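Local coordinates for aminopeptidase (Aneurinibacillus sp. AM-1, PDB 5IB9), which probably removes amino-terminal residues from peptides as a zinc-dependent aminopeptidase of family M28 that carries a protease-associated domain, at residues I9-Y19 / I380-D390; V93-G103 / K111-R122. All blocks are in the same frame, centred on the assembly; numbering follows the deposited sequence.

Overall arrangement
Contact 1 (9-19 with 380-390) ties the start of the chain to the helix near the end of the M28 peptidase part, and contact 2 (93-103 with 111-122) joins two neighbouring strands of the PA domain, nested inside the loop that contact 1 closes. Their centres lie 53 Å apart, on opposite sides of the chain's centre, and their nearest atoms are about 25 Å apart. Between them sits the site where the inhibitor and the zinc pair held by His228, Asp240, Glu273, Asp301 and His371 are bound. The side chain of Ile380 lies about 12 Å from the inhibitor, and that of Arg122 about 9 Å. The zinc ions in contact 1 are separate from that pair.

Contact 1: residues I9-Y19 / I380-D390; sequences ITKRTDAENMY and ISKEKLDNVAD. With ZN (zinc ion), chain E; ZN (zinc ion), chain D; ZN (zinc ion), chain F.
Thr13 sets its hydroxyl against the carboxylate of Asp390 and gives it a short hydrogen bond, OG1 to OD1 at 2.6 Å, on the syn lone pair. Its methyl CG2 meets Ala389 CB. With OG1 between the backbone N and the carbonyl carbon (chi1 46°), the hydroxyl and the Thr13 carbonyl oxygen can chelate one zinc ion, at 2.2 Å from OG1 and 2.1 Å from O. Asp386 bridges two metals: OD1 binds this zinc at 2.0 Å, and OD2 binds a second zinc that Asp390 OD2 also holds. A water spans both ions and donates to Thr10 O, so metal ligation joins the two segments in addition to the packing. Glu383 OE1 holds a third zinc, 2.0 Å away. Met18 CB lies on Leu385 CD1 and its methyl CE reaches Ala389 CB at 4.0 Å. Near the start of helix 382-400, Lys382 bends at chi3 to form a salt bridge with Glu16, a weak hydrogen bond of 3.1 Å from NZ to OE1, while its CG touches Tyr19 CD1. The axes of 15-19 and 382-390 cross at 111°; Glu250 of helix 238-256 accepts from Asp14 N and Asn17 ND2, and His363 of strand 358-364 backs Lys384 and Val388.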
loop_
_atom_site.group_PDB
_atom_site.type_symbol
_atom_site.label_atom_id
_atom_site.label_comp_id
_atom_site.label_asym_id
_atom_site.label_seq_id
_atom_site.Cartn_x
_atom_site.Cartn_y
_atom_site.Cartn_z
ATOM N N ILE A 9 6.981 -32.738 -18.357
ATOM C CA ILE A 9 7.591 -32.043 -17.211
ATOM C C ILE A 9 8.668 -32.912 -16.533
ATOM O O ILE A 9 9.779 -32.499 -16.343
ATOM C CB ILE A 9 6.490 -31.756 -16.165
ATOM C CG1 ILE A 9 5.311 -30.930 -16.770
ATOM C CG2 ILE A 9 7.102 -31.202 -14.899
ATOM C CD1 ILE A 9 5.819 -29.582 -17.299
ATOM N N THR A 10 8.348 -34.217 -16.289
ATOM C CA THR A 10 9.262 -35.017 -15.471
ATOM C C THR A 10 10.560 -35.410 -16.194
ATOM O O THR A 10 11.536 -35.698 -15.510
ATOM C CB THR A 10 8.562 -36.295 -14.905
ATOM O OG1 THR A 10 8.131 -37.092 -16.003
ATOM C CG2 THR A 10 7.252 -35.878 -14.142
ATOM N N LYS A 11 10.507 -35.406 -17.530
ATOM C CA LYS A 11 11.772 -35.685 -18.219
ATOM C C LYS A 11 12.733 -34.492 -18.261
ATOM O O LYS A 11 13.908 -34.620 -18.651
ATOM C CB LYS A 11 11.519 -36.074 -19.627
ATOM C CG LYS A 11 11.069 -34.965 -20.586
ATOM C CD LYS A 11 10.910 -35.591 -22.010
ATOM C CE LYS A 11 10.315 -34.676 -22.994
ATOM N NZ LYS A 11 10.261 -35.372 -24.340
ATOM N N ARG A 12 12.259 -33.317 -17.892
ATOM C CA ARG A 12 12.997 -32.072 -17.999
ATOM C C ARG A 12 13.377 -31.443 -16.671
ATOM O O ARG A 12 14.183 -30.516 -16.661
ATOM C CB ARG A 12 12.120 -31.037 -18.737
ATOM C CG ARG A 12 11.803 -31.409 -20.130
ATOM C CD ARG A 12 11.336 -30.168 -20.879
ATOM N NE ARG A 12 11.487 -30.445 -22.312
ATOM C CZ ARG A 12 10.589 -31.122 -22.994
ATOM N NH1 ARG A 12 9.497 -31.589 -22.450
ATOM N NH2 ARG A 12 10.772 -31.369 -24.332
ATOM N N THR A 13 12.822 -31.844 -15.508
ATOM C CA THR A 13 13.194 -31.149 -14.282
ATOM C C THR A 13 14.596 -31.483 -13.761
ATOM O O THR A 13 14.936 -32.620 -13.363
ATOM C CB THR A 13 12.174 -31.602 -13.198
ATOM O OG1 THR A 13 12.040 -33.067 -13.275
ATOM C CG2 THR A 13 10.738 -30.960 -13.390
ATOM N N ASP A 14 15.474 -30.493 -13.849
ATOM C CA ASP A 14 16.884 -30.736 -13.650
ATOM C C ASP A 14 17.216 -30.367 -12.256
ATOM O O ASP A 14 17.202 -29.146 -11.877
ATOM C CB ASP A 14 17.622 -29.944 -14.704
ATOM C CG ASP A 14 19.145 -30.150 -14.676
ATOM O OD1 ASP A 14 19.735 -30.301 -13.607
ATOM O OD2 ASP A 14 19.619 -30.094 -15.851
ATOM N N ALA A 15 17.537 -31.362 -11.452
ATOM C CA ALA A 15 17.805 -31.109 -10.075
ATOM C C ALA A 15 19.194 -30.466 -9.843
ATOM O O ALA A 15 19.394 -29.860 -8.773
ATOM C CB ALA A 15 17.670 -32.418 -9.249
ATOM N N GLU A 16 20.137 -30.656 -10.781
ATOM C CA GLU A 16 21.411 -29.934 -10.668
ATOM C C GLU A 16 21.213 -28.397 -10.828
ATOM O O GLU A 16 21.848 -27.676 -10.072
ATOM C CB GLU A 16 22.390 -30.510 -11.675
ATOM C CG GLU A 16 22.859 -31.931 -11.254
ATOM C CD GLU A 16 21.805 -33.090 -11.482
ATOM O OE1 GLU A 16 21.744 -34.038 -10.635
ATOM O OE2 GLU A 16 21.067 -33.116 -12.516
ATOM N N ASN A 17 20.356 -27.991 -11.736
ATOM C CA ASN A 17 20.036 -26.548 -11.924
ATOM C C ASN A 17 19.545 -26.051 -10.552
ATOM O O ASN A 17 19.915 -24.965 -10.068
ATOM C CB ASN A 17 19.001 -26.344 -12.979
ATOM C CG ASN A 17 19.486 -26.586 -14.368
ATOM O OD1 ASN A 17 20.723 -26.700 -14.619
ATOM N ND2 ASN A 17 18.543 -26.537 -15.322
ATOM N N MET A 18 18.599 -26.818 -9.963
ATOM C CA MET A 18 18.004 -26.307 -8.732
ATOM C C MET A 18 18.943 -26.224 -7.591
ATOM O O MET A 18 18.985 -25.294 -6.819
ATOM C CB MET A 18 16.766 -27.159 -8.326
ATOM C CG MET A 18 15.699 -26.962 -9.394
ATOM S SD MET A 18 14.095 -27.821 -9.006
ATOM C CE MET A 18 14.508 -29.517 -9.326
ATOM N N TYR A 19 19.785 -27.268 -7.443
ATOM C CA TYR A 19 20.787 -27.213 -6.408
ATOM C C TYR A 19 21.783 -26.016 -6.655
ATOM O O TYR A 19 22.114 -25.333 -5.720
ATOM C CB TYR A 19 21.619 -28.556 -6.471
ATOM C CG TYR A 19 22.641 -28.739 -5.394
ATOM C CD1 TYR A 19 22.338 -29.221 -4.111
ATOM C CD2 TYR A 19 23.965 -28.342 -5.686
ATOM C CE1 TYR A 19 23.391 -29.386 -3.106
ATOM C CE2 TYR A 19 24.982 -28.460 -4.712
ATOM C CZ TYR A 19 24.673 -28.953 -3.452
ATOM O OH TYR A 19 25.731 -29.039 -2.523
ATOM N N ILE A 380 20.065 -29.730 1.898
ATOM C CA ILE A 380 19.198 -29.865 0.752
ATOM C C ILE A 380 19.253 -31.254 0.068
ATOM O O ILE A 380 20.343 -31.862 -0.161
ATOM C CB ILE A 380 19.512 -28.740 -0.276
ATOM C CG1 ILE A 380 19.304 -27.373 0.428
ATOM C CG2 ILE A 380 18.697 -29.008 -1.592
ATOM C CD1 ILE A 380 17.773 -27.034 0.691
ATOM N N SER A 381 18.044 -31.763 -0.240
ATOM C CA SER A 381 17.866 -32.976 -0.978
ATOM C C SER A 381 17.456 -32.682 -2.437
ATOM O O SER A 381 16.334 -32.168 -2.700
ATOM C CB SER A 381 16.750 -33.806 -0.299
ATOM O OG SER A 381 16.429 -34.836 -1.246
ATOM N N LYS A 382 18.304 -33.053 -3.408
ATOM C CA LYS A 382 17.965 -32.950 -4.804
ATOM C C LYS A 382 16.723 -33.773 -5.158
ATOM O O LYS A 382 15.897 -33.390 -5.997
ATOM C CB LYS A 382 19.119 -33.362 -5.664
ATOM C CG LYS A 382 20.299 -32.380 -5.533
ATOM C CD LYS A 382 21.548 -33.066 -6.085
ATOM C CE LYS A 382 21.568 -33.030 -7.583
ATOM N NZ LYS A 382 23.084 -33.216 -8.009
ATOM N N GLU A 383 16.609 -34.968 -4.508
ATOM C CA GLU A 383 15.462 -35.780 -4.848
ATOM C C GLU A 383 14.130 -35.116 -4.472
ATOM O O GLU A 383 13.150 -35.243 -5.236
ATOM C CB GLU A 383 15.615 -37.124 -4.116
ATOM C CG GLU A 383 14.554 -38.197 -4.365
ATOM C CD GLU A 383 14.851 -39.448 -3.552
ATOM O OE1 GLU A 383 15.806 -40.083 -4.048
ATOM O OE2 GLU A 383 14.257 -39.649 -2.517
ATOM N N LYS A 384 14.116 -34.468 -3.319
ATOM C CA LYS A 384 12.915 -33.738 -2.832
ATOM C C LYS A 384 12.662 -32.602 -3.809
ATOM O O LYS A 384 11.504 -32.373 -4.187
ATOM C CB LYS A 384 13.024 -33.258 -1.406
ATOM C CG LYS A 384 13.014 -34.475 -0.447
ATOM C CD LYS A 384 12.971 -33.961 0.962
ATOM C CE LYS A 384 11.656 -34.054 1.611
ATOM N NZ LYS A 384 11.838 -34.239 3.057
ATOM N N LEU A 385 13.667 -31.794 -4.136
ATOM C CA LEU A 385 13.453 -30.678 -5.038
ATOM C C LEU A 385 12.887 -31.189 -6.348
ATOM O O LEU A 385 11.932 -30.607 -6.908
ATOM C CB LEU A 385 14.804 -29.995 -5.390
ATOM C CG LEU A 385 15.438 -29.215 -4.260
ATOM C CD1 LEU A 385 16.850 -28.828 -4.752
ATOM C CD2 LEU A 385 14.688 -27.957 -3.819
ATOM N N ASP A 386 13.430 -32.280 -6.936
ATOM C CA ASP A 386 12.950 -32.800 -8.141
ATOM C C ASP A 386 11.475 -33.268 -8.009
ATOM O O ASP A 386 10.697 -33.109 -8.967
ATOM C CB ASP A 386 13.833 -34.005 -8.614
ATOM C CG ASP A 386 13.415 -34.520 -10.010
ATOM O OD1 ASP A 386 13.719 -33.896 -11.048
ATOM O OD2 ASP A 386 12.659 -35.622 -10.097
ATOM N N ASN A 387 11.122 -33.899 -6.867
ATOM C CA ASN A 387 9.788 -34.412 -6.739
ATOM C C ASN A 387 8.804 -33.251 -6.670
ATOM O O ASN A 387 7.730 -33.359 -7.256
ATOM C CB ASN A 387 9.741 -35.181 -5.417
ATOM C CG ASN A 387 8.324 -35.761 -5.145
ATOM O OD1 ASN A 387 7.804 -36.537 -5.979
ATOM N ND2 ASN A 387 7.721 -35.338 -4.125
ATOM N N VAL A 388 9.174 -32.171 -5.963
ATOM C CA VAL A 388 8.247 -31.015 -5.893
ATOM C C VAL A 388 8.108 -30.392 -7.263
ATOM O O VAL A 388 7.005 -30.008 -7.731
ATOM C CB VAL A 388 8.681 -30.021 -4.833
ATOM C CG1 VAL A 388 7.804 -28.692 -4.890
ATOM C CG2 VAL A 388 8.573 -30.706 -3.512
ATOM N N ALA A 389 9.223 -30.228 -7.970
ATOM C CA ALA A 389 9.115 -29.698 -9.297
ATOM C C ALA A 389 8.275 -30.622 -10.189
ATOM O O ALA A 389 7.454 -30.101 -10.985
ATOM C CB ALA A 389 10.583 -29.564 -9.869
ATOM N N ASP A 390 8.429 -31.971 -10.083
ATOM C CA ASP A 390 7.567 -32.813 -10.951
ATOM C C ASP A 390 6.112 -32.639 -10.607
ATOM O O ASP A 390 5.267 -32.590 -11.471
ATOM C CB ASP A 390 8.011 -34.288 -10.713
ATOM C CG ASP A 390 9.315 -34.600 -11.280
ATOM O OD1 ASP A 390 9.814 -33.913 -12.153
ATOM O OD2 ASP A 390 9.865 -35.611 -10.798
HETATM ZN ZN ZN E . 13.760 -34.342 -12.971
HETATM ZN ZN ZN D . 11.593 -36.338 -11.342
HETATM ZN ZN ZN F . 16.372 -41.502 -2.824
HETATM O O HOH W 1 12.445 -35.995 -12.928
HETATM O O HOH W 2 14.083 -34.810 -15.131
HETATM O O HOH W 3 11.828 -38.338 -10.750
HETATM O O HOH W 4 10.831 -38.606 -11.545
HETATM O O HOH W 5 15.460 -35.469 -12.639
HETATM O O HOH W 6 17.718 -42.278 -3.786
#

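Contact 2: residues V93-G103 / K111-R122; sequences VTAELVYVGLG and KDLNGKIALIQR
Lys116 and Glu96 come together through their torsions: Glu96 runs out extended with CG opposite the backbone N (chi1 -169°), while Lys116 stays straight as far as CE and then bends at its last torsion (chi4 -47°), turning NZ toward the carboxylate. The two side chains lie side by side, and NZ makes a salt bridge of 3.1 Å to Glu96 OE1, on the anti lone pair. With a methionine in place of Lys116, Glu96 would probably lose its cationic mate and its carboxylate would be freer to turn.

Behind this pair, strands 93-99 and 117-121 run parallel. The bonds alternate from Ile117 N to Glu96 O, Val98 N to Ile117 O, Leu119 N to Val98 O and Val100 N to Leu119 O. Of these, Leu119 N meets Val98 O, 2.8 Å away, from above the carbonyl plane. The ladder outlives the first strand, since Gln121 N still bonds Gly101 O at 2.9 Å within the type II' turn from Val100 to Gly103.

On one sheet face Leu97 CD1 leans over Ile117 CG2, 3.7 Å away, and reaches Leu119 CB; Leu181 of helix 171-182 covers Leu97, Tyr99 and Leu119, and Gly101 N sits over the centre of the Tyr99 ring. On the face of Val98 and Ala118, Val98 CB packs on Leu113 CD2. Just past the strand, Val100 CG1 meets Leu113 CD2 tip to tip at 3.8 Å, while its CG2 lies against Ile120 CG1.

Main-chain bonds thus hold the register of these PA-domain strands largely independently of side-chain identity, aliphatic side chains pack across on both faces, and the Glu96-Lys116 ion pair adds a charged link where segment 111-122 enters its strand.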
loop_
_atom_site.group_PDB
_atom_site.type_symbol
_atom_site.label_atom_id
_atom_site.label_comp_id
_atom_site.label_asym_id
_atom_site.label_seq_id
_atom_site.Cartn_x
_atom_site.Cartn_y
_atom_site.Cartn_z
ATOM N N VAL A 93 12.709 3.290 31.312
ATOM C CA VAL A 93 11.653 3.514 32.278
ATOM C C VAL A 93 11.817 2.566 33.468
ATOM O O VAL A 93 12.091 1.378 33.315
ATOM C CB VAL A 93 10.249 3.424 31.616
ATOM C CG1 VAL A 93 10.107 2.128 30.861
ATOM C CG2 VAL A 93 9.146 3.573 32.652
ATOM N N THR A 94 11.732 3.160 34.660
ATOM C CA THR A 94 11.733 2.424 35.926
ATOM C C THR A 94 10.421 2.782 36.552
ATOM O O THR A 94 10.132 3.980 36.748
ATOM C CB THR A 94 12.909 2.888 36.836
ATOM O OG1 THR A 94 14.108 2.305 36.330
ATOM C CG2 THR A 94 12.723 2.436 38.338
ATOM N N ALA A 95 9.580 1.765 36.830
ATOM C CA ALA A 95 8.244 2.043 37.325
ATOM C C ALA A 95 7.564 0.814 37.837
ATOM O O ALA A 95 8.100 -0.269 37.711
ATOM C CB ALA A 95 7.364 2.689 36.279
ATOM N N GLU A 96 6.389 1.007 38.451
ATOM C CA GLU A 96 5.644 -0.131 38.997
ATOM C C GLU A 96 5.215 -1.082 37.862
ATOM O O GLU A 96 4.862 -0.627 36.787
ATOM C CB GLU A 96 4.393 0.329 39.733
ATOM C CG GLU A 96 3.806 -0.830 40.516
ATOM C CD GLU A 96 2.493 -0.494 41.159
ATOM O OE1 GLU A 96 2.019 0.659 41.097
ATOM O OE2 GLU A 96 1.920 -1.400 41.761
ATOM N N LEU A 97 5.332 -2.368 38.119
ATOM C CA LEU A 97 4.865 -3.456 37.208
ATOM C C LEU A 97 3.470 -3.890 37.539
ATOM O O LEU A 97 3.180 -4.230 38.688
ATOM C CB LEU A 97 5.898 -4.600 37.290
ATOM C CG LEU A 97 5.634 -5.759 36.329
ATOM C CD1 LEU A 97 6.024 -5.265 34.909
ATOM C CD2 LEU A 97 6.474 -7.003 36.767
ATOM N N VAL A 98 2.587 -3.924 36.533
ATOM C CA VAL A 98 1.164 -4.194 36.727
ATOM C C VAL A 98 0.777 -5.305 35.783
ATOM O O VAL A 98 0.937 -5.160 34.535
ATOM C CB VAL A 98 0.222 -2.954 36.437
ATOM C CG1 VAL A 98 -1.219 -3.298 36.756
ATOM C CG2 VAL A 98 0.687 -1.751 37.241
ATOM N N TYR A 99 0.266 -6.376 36.372
ATOM C CA TYR A 99 -0.250 -7.519 35.591
ATOM C C TYR A 99 -1.599 -7.213 34.996
ATOM O O TYR A 99 -2.556 -6.863 35.705
ATOM C CB TYR A 99 -0.324 -8.759 36.470
ATOM C CG TYR A 99 -0.990 -9.961 35.854
ATOM C CD1 TYR A 99 -0.461 -10.559 34.689
ATOM C CD2 TYR A 99 -2.155 -10.477 36.405
ATOM C CE1 TYR A 99 -1.061 -11.683 34.105
ATOM C CE2 TYR A 99 -2.770 -11.605 35.851
ATOM C CZ TYR A 99 -2.210 -12.205 34.702
ATOM O OH TYR A 99 -2.832 -13.306 34.174
ATOM N N VAL A 100 -1.696 -7.341 33.663
ATOM C CA VAL A 100 -2.976 -7.049 33.011
ATOM C C VAL A 100 -3.470 -8.213 32.169
ATOM O O VAL A 100 -4.095 -7.991 31.128
ATOM C CB VAL A 100 -2.967 -5.769 32.165
ATOM C CG1 VAL A 100 -2.740 -4.526 33.050
ATOM C CG2 VAL A 100 -1.922 -5.880 31.063
ATOM N N GLY A 101 -3.182 -9.439 32.606
ATOM C CA GLY A 101 -3.806 -10.601 31.959
ATOM C C GLY A 101 -3.276 -10.757 30.554
ATOM O O GLY A 101 -2.075 -10.676 30.351
ATOM N N LEU A 102 -4.165 -11.057 29.605
ATOM C CA LEU A 102 -3.775 -11.213 28.171
ATOM C C LEU A 102 -3.684 -9.867 27.429
ATOM O O LEU A 102 -3.283 -9.822 26.262
ATOM C CB LEU A 102 -4.746 -12.150 27.415
ATOM C CG LEU A 102 -4.829 -13.673 27.531
ATOM C CD1 LEU A 102 -3.513 -14.404 27.908
ATOM C CD2 LEU A 102 -6.052 -14.101 28.409
ATOM N N GLY A 103 -4.071 -8.780 28.096
ATOM C CA GLY A 103 -3.960 -7.441 27.524
ATOM C C GLY A 103 -5.037 -7.007 26.526
ATOM O O GLY A 103 -4.818 -6.048 25.775
ATOM N N LYS A 111 -7.568 -1.289 35.114
ATOM C CA LYS A 111 -6.321 -1.028 35.852
ATOM C C LYS A 111 -5.728 0.360 35.628
ATOM O O LYS A 111 -6.013 1.039 34.620
ATOM C CB LYS A 111 -5.267 -2.101 35.561
ATOM C CG LYS A 111 -5.427 -3.383 36.356
ATOM C CD LYS A 111 -6.094 -4.459 35.514
ATOM C CE LYS A 111 -6.712 -5.550 36.386
ATOM N NZ LYS A 111 -6.760 -6.869 35.686
ATOM N N ASP A 112 -4.899 0.779 36.580
ATOM C CA ASP A 112 -4.160 2.034 36.444
ATOM C C ASP A 112 -2.727 1.797 35.924
ATOM O O ASP A 112 -1.849 1.287 36.658
ATOM C CB ASP A 112 -4.158 2.821 37.766
ATOM C CG ASP A 112 -3.313 4.098 37.699
ATOM O OD1 ASP A 112 -2.772 4.489 38.763
ATOM O OD2 ASP A 112 -3.194 4.710 36.598
ATOM N N LEU A 113 -2.508 2.164 34.658
ATOM C CA LEU A 113 -1.236 1.919 33.975
ATOM C C LEU A 113 -0.418 3.153 33.732
ATOM O O LEU A 113 0.728 3.044 33.328
ATOM C CB LEU A 113 -1.468 1.203 32.637
ATOM C CG LEU A 113 -2.183 -0.142 32.683
ATOM C CD1 LEU A 113 -2.277 -0.749 31.312
ATOM C CD2 LEU A 113 -1.408 -1.058 33.574
ATOM N N ASN A 114 -0.988 4.339 33.975
ATOM C CA ASN A 114 -0.307 5.545 33.555
ATOM C C ASN A 114 1.070 5.667 34.213
ATOM O O ASN A 114 1.192 5.693 35.449
ATOM C CB ASN A 114 -1.198 6.794 33.780
ATOM C CG ASN A 114 -0.457 8.130 33.494
ATOM O OD1 ASN A 114 0.080 8.376 32.390
ATOM N ND2 ASN A 114 -0.422 8.998 34.513
ATOM N N GLY A 115 2.129 5.675 33.402
ATOM C CA GLY A 115 3.468 5.810 33.960
ATOM C C GLY A 115 4.080 4.467 34.353
ATOM O O GLY A 115 5.257 4.408 34.690
ATOM N N LYS A 116 3.318 3.391 34.195
ATOM C CA LYS A 116 3.731 2.081 34.686
ATOM C C LYS A 116 4.117 1.095 33.575
ATOM O O LYS A 116 4.054 1.439 32.392
ATOM C CB LYS A 116 2.582 1.557 35.518
ATOM C CG LYS A 116 2.385 2.431 36.846
ATOM C CD LYS A 116 1.137 1.993 37.615
ATOM C CE LYS A 116 0.841 2.986 38.749
ATOM N NZ LYS A 116 2.076 3.342 39.580
ATOM N N ILE A 117 4.543 -0.128 33.954
ATOM C CA ILE A 117 5.014 -1.094 32.949
ATOM C C ILE A 117 4.004 -2.199 32.995
ATOM O O ILE A 117 3.670 -2.661 34.101
ATOM C CB ILE A 117 6.417 -1.636 33.304
ATOM C CG1 ILE A 117 7.431 -0.502 33.216
ATOM C CG2 ILE A 117 6.822 -2.746 32.362
ATOM C CD1 ILE A 117 8.741 -0.863 33.915
ATOM N N ALA A 118 3.425 -2.615 31.845
ATOM C CA ALA A 118 2.448 -3.684 31.857
ATOM C C ALA A 118 3.101 -5.047 31.711
ATOM O O ALA A 118 3.998 -5.181 30.922
ATOM C CB ALA A 118 1.452 -3.492 30.752
ATOM N N LEU A 119 2.671 -6.029 32.510
ATOM C CA LEU A 119 3.078 -7.418 32.343
ATOM C C LEU A 119 1.913 -8.124 31.710
ATOM O O LEU A 119 0.789 -8.073 32.225
ATOM C CB LEU A 119 3.320 -8.054 33.717
ATOM C CG LEU A 119 3.898 -9.487 33.645
ATOM C CD1 LEU A 119 5.366 -9.606 33.161
ATOM C CD2 LEU A 119 3.785 -10.115 35.060
ATOM N N ILE A 120 2.183 -8.797 30.581
ATOM C CA ILE A 120 1.100 -9.291 29.772
ATOM C C ILE A 120 1.525 -10.660 29.319
ATOM O O ILE A 120 2.715 -10.874 28.958
ATOM C CB ILE A 120 0.913 -8.453 28.475
ATOM C CG1 ILE A 120 0.684 -6.966 28.774
ATOM C CG2 ILE A 120 -0.263 -9.022 27.698
ATOM C CD1 ILE A 120 0.414 -6.065 27.508
ATOM N N GLN A 121 0.546 -11.561 29.370
ATOM C CA GLN A 121 0.736 -12.958 29.065
ATOM C C GLN A 121 0.455 -13.121 27.567
ATOM O O GLN A 121 -0.547 -12.592 27.058
ATOM C CB GLN A 121 -0.260 -13.809 29.852
ATOM C CG GLN A 121 -0.450 -15.207 29.282
ATOM C CD GLN A 121 -0.936 -16.219 30.319
ATOM O OE1 GLN A 121 -0.144 -17.070 30.783
ATOM N NE2 GLN A 121 -2.215 -16.127 30.685
ATOM N N ARG A 122 1.346 -13.852 26.900
ATOM C CA ARG A 122 1.149 -14.217 25.471
ATOM C C ARG A 122 -0.155 -14.980 25.315
ATOM O O ARG A 122 -0.469 -15.863 26.135
ATOM C CB ARG A 122 2.313 -15.090 24.994
ATOM C CG ARG A 122 2.193 -15.580 23.509
ATOM C CD ARG A 122 3.520 -16.136 23.059
ATOM N NE ARG A 122 3.439 -16.815 21.759
ATOM C CZ ARG A 122 4.444 -17.486 21.208
ATOM N NH1 ARG A 122 4.259 -18.083 20.036
ATOM N NH2 ARG A 122 5.636 -17.557 21.803
HETATM O O HOH W 7 5.255 3.691 38.904
#